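Local coordinates for protein CbbY (Rhodobacter sphaeroides, PDB 4UAS), which dephosphorylates xylulose-1,5-bisphosphate, a potent rubisco inhibitor made by rubisco itself, as a magnesium-dependent phosphatase of the haloacid dehalogenase superfamily, at residues A[155-160]-A[187-192]. Residues are numbered along the deposited sequence; the frame is centred on the assembly and turned at random.
Sequences DIYRLA and AGLRCI
Arg158, whose CG lies 4.2 Å from CB of Ala187, gives its NH1 to OD1 of Asp155 one helical turn back, a salt bridge of 3.0 Å. The bond is fairly straight, 152° at the hydrogen; NH1 approaches OD1 almost in line with the carboxylate's C-O bond, and the oxygen lies only slightly out of the guanidinium plane. CG lies anti to the carbonyl carbon (chi1 -65°) and the chain is extended from there to NE, which carries the guanidinium out beyond Ala187, and NH2 adds a weak hydrogen bond to the carbonyl O of Gly186. This is the exposed edge of an otherwise apolar contact.

Inside it, CB of Ala187 presses on CB of Tyr157 at 3.5 Å, close packing for two carbons. Further along the tyrosine, one methyl of Leu189 does the touching: its CD1 comes obliquely against the ring, 3.6 Å from CD2 and 4.0 Å from CG. The buried phenol is satisfied beyond the two segments, OH bonding to a carboxylate oxygen of Glu175, and the side chain passes about 4 Å from that of Asp8, the likely nucleophile, which also binds magnesium.

Between Ala187 and Leu189 the chain turns at Gly188, which takes the positive phi (83°) of the C' residue in the Schellman motif that ends helix 178-186. Leu189 then leads into strand 190-193 of the parallel Rossmann-like HAD sheet, paired with strand 171-175. Tyr157 thus reaches from helix 155-164 across to Ala183 and Ala184 of helix 178-186 and down to Ala173 of strand 171-175, joining two neighbouring helices over the sheet.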
ATOM      1  N   ASP A 155       1.686  13.348   3.956  1.00  7.84           N
ATOM      2  CA  ASP A 155       0.395  13.966   3.654  1.00  8.19           C
ATOM      3  C   ASP A 155      -0.772  12.985   3.586  1.00  7.02           C
ATOM      4  O   ASP A 155      -1.862  13.350   4.014  1.00  7.82           O
ATOM      5  CB  ASP A 155       0.531  14.818   2.427  1.00  9.71           C
ATOM      6  CG  ASP A 155       1.371  16.119   2.724  1.00 11.54           C
ATOM      7  OD1 ASP A 155       1.612  16.405   3.947  1.00 14.30           O
ATOM      8  OD2 ASP A 155       1.682  16.842   1.783  1.00 16.26           O
ATOM      9  N   ILE A 156      -0.606  11.779   3.057  1.00  7.24           N
ATOM     10  CA  ILE A 156      -1.714  10.866   2.954  1.00  7.27           C
ATOM     11  C   ILE A 156      -2.190  10.436   4.362  1.00  7.23           C
ATOM     12  O   ILE A 156      -3.389  10.222   4.585  1.00  7.73           O
ATOM     13  CB  ILE A 156      -1.346   9.643   2.091  1.00  7.49           C
ATOM     14  CG1 ILE A 156      -2.591   8.903   1.616  1.00  8.64           C
ATOM     15  CG2 ILE A 156      -0.310   8.751   2.734  1.00  8.04           C
ATOM     16  CD1 ILE A 156      -3.482   9.717   0.670  1.00  9.48           C
ATOM     17  N   TYR A 157      -1.269  10.267   5.315  1.00  7.38           N
ATOM     18  CA  TYR A 157      -1.628   9.987   6.687  1.00  6.94           C
ATOM     19  C   TYR A 157      -2.303  11.145   7.363  1.00  7.38           C
ATOM     20  O   TYR A 157      -3.251  10.985   8.130  1.00  8.31           O
ATOM     21  CB  TYR A 157      -0.411   9.510   7.496  1.00  7.79           C
ATOM     22  CG  TYR A 157      -0.025   8.051   7.286  1.00  7.40           C
ATOM     23  CD1 TYR A 157       1.078   7.661   6.579  1.00  7.56           C
ATOM     24  CD2 TYR A 157      -0.798   7.063   7.867  1.00  8.64           C
ATOM     25  CE1 TYR A 157       1.413   6.309   6.439  1.00  7.87           C
ATOM     26  CE2 TYR A 157      -0.488   5.735   7.746  1.00  8.99           C
ATOM     27  CZ  TYR A 157       0.601   5.345   7.016  1.00  7.81           C
ATOM     28  OH  TYR A 157       0.911   4.022   6.949  1.00  9.99           O
ATOM     29  N   ARG A 158      -1.813  12.366   7.107  1.00  7.81           N
ATOM     30  CA  ARG A 158      -2.492  13.567   7.623  1.00  7.90           C
ATOM     31  C   ARG A 158      -3.910  13.680   7.113  1.00  7.52           C
ATOM     32  O   ARG A 158      -4.814  14.048   7.886  1.00  9.01           O
ATOM     33  CB  ARG A 158      -1.678  14.798   7.271  1.00  8.57           C
ATOM     34  CG  ARG A 158      -0.320  14.837   7.961  1.00  9.57           C
ATOM     35  CD  ARG A 158       0.551  15.991   7.526  1.00 12.38           C
ATOM     36  NE  ARG A 158       1.799  16.004   8.263  1.00 13.96           N
ATOM     37  CZ  ARG A 158       2.983  16.293   7.784  1.00 12.52           C
ATOM     38  NH1 ARG A 158       3.184  16.586   6.490  1.00 14.95           N
ATOM     39  NH2 ARG A 158       3.991  16.273   8.627  1.00 14.37           N
ATOM     40  N   LEU A 159      -4.129  13.350   5.855  1.00  7.84           N
ATOM     41  CA  LEU A 159      -5.496  13.347   5.291  1.00  8.39           C
ATOM     42  C   LEU A 159      -6.351  12.345   6.043  1.00  8.14           C
ATOM     43  O   LEU A 159      -7.456  12.647   6.498  1.00  9.65           O
ATOM     44  CB  LEU A 159      -5.411  13.030   3.797  1.00  8.98           C
ATOM     45  CG  LEU A 159      -6.732  12.680   3.128  1.00 11.07           C
ATOM     46  CD1 LEU A 159      -7.779  13.715   3.274  1.00 13.53           C
ATOM     47  CD2 LEU A 159      -6.508  12.214   1.707  1.00 12.16           C
ATOM     48  N   ALA A 160      -5.865  11.093   6.173  1.00  8.33           N
ATOM     49  CA  ALA A 160      -6.624  10.064   6.822  1.00  9.09           C
ATOM     50  C   ALA A 160      -6.973  10.455   8.244  1.00  9.11           C
ATOM     51  O   ALA A 160      -8.106  10.208   8.710  1.00 10.19           O
ATOM     52  CB  ALA A 160      -5.832   8.763   6.796  1.00  9.62           C
ATOM     53  N   ALA A 187       3.605  11.998  10.323  1.00  9.37           N
ATOM     54  CA  ALA A 187       2.248  12.321  10.726  1.00  9.20           C
ATOM     55  C   ALA A 187       2.033  12.148  12.227  1.00  9.78           C
ATOM     56  O   ALA A 187       0.940  12.296  12.711  1.00 11.44           O
ATOM     57  CB  ALA A 187       1.262  11.491   9.913  1.00  9.27           C
ATOM     58  N   GLY A 188       3.102  11.855  12.969  1.00 10.00           N
ATOM     59  CA  GLY A 188       3.035  11.726  14.418  1.00 10.68           C
ATOM     60  C   GLY A 188       2.568  10.378  14.910  1.00 11.10           C
ATOM     61  O   GLY A 188       2.196  10.241  16.083  1.00 12.28           O
ATOM     62  N   LEU A 189       2.567   9.364  14.042  1.00  9.99           N
ATOM     63  CA  LEU A 189       2.016   8.056  14.388  1.00  9.45           C
ATOM     64  C   LEU A 189       3.101   7.092  14.818  1.00 11.22           C
ATOM     65  O   LEU A 189       4.149   6.968  14.194  1.00 12.55           O
ATOM     66  CB  LEU A 189       1.334   7.461  13.120  1.00  8.80           C
ATOM     67  CG  LEU A 189       0.056   8.181  12.712  1.00  9.21           C
ATOM     68  CD1 LEU A 189      -0.305   7.827  11.316  1.00 10.00           C
ATOM     69  CD2 LEU A 189      -1.064   7.833  13.653  1.00 11.17           C
ATOM     70  N   ARG A 190       2.776   6.348  15.845  1.00 10.24           N
ATOM     71  CA  ARG A 190       3.467   5.095  16.079  1.00  9.89           C
ATOM     72  C   ARG A 190       3.230   4.153  14.915  1.00  8.99           C
ATOM     73  O   ARG A 190       2.168   4.156  14.290  1.00  9.67           O
ATOM     74  CB  ARG A 190       3.044   4.495  17.374  1.00 13.28           C
ATOM     75  CG  ARG A 190       3.624   5.347  18.609  1.00 17.66           C
ATOM     76  CD  ARG A 190       3.447   4.764  19.978  1.00 21.55           C
ATOM     77  NE  ARG A 190       2.027   4.405  20.104  1.00 23.66           N
ATOM     78  CZ  ARG A 190       1.505   3.176  20.115  1.00 23.92           C
ATOM     79  NH1 ARG A 190       2.305   2.139  19.860  1.00 25.01           N
ATOM     80  NH2 ARG A 190       0.175   3.006  20.260  1.00 32.51           N
ATOM     81  N   CYS A 191       4.233   3.338  14.614  1.00  8.74           N
ATOM     82  CA  CYS A 191       4.181   2.547  13.386  1.00  8.45           C
ATOM     83  C   CYS A 191       4.818   1.156  13.645  1.00  8.84           C
ATOM     84  O   CYS A 191       5.919   1.055  14.154  1.00 10.65           O
ATOM     85  CB  CYS A 191       4.934   3.271  12.280  1.00  8.96           C
ATOM     86  SG  CYS A 191       4.874   2.434  10.671  1.00  9.38           S
ATOM     87  N   ILE A 192       4.008   0.148  13.342  0.50  7.97           N
ATOM     88  CA  ILE A 192       4.411  -1.275  13.374  0.50  8.95           C
ATOM     89  C   ILE A 192       4.758  -1.692  11.959  0.50  8.31           C
ATOM     90  O   ILE A 192       3.915  -1.578  11.082  0.50  8.77           O
ATOM     91  CB  ILE A 192       3.221  -2.129  13.766  0.50 11.40           C
ATOM     92  CG1 ILE A 192       2.528  -1.581  15.017  0.50 10.63           C
ATOM     93  CG2 ILE A 192       3.695  -3.562  13.950  0.50 11.53           C
ATOM     94  CD1 ILE A 192       3.459  -1.424  16.181  0.50 14.22           C
TER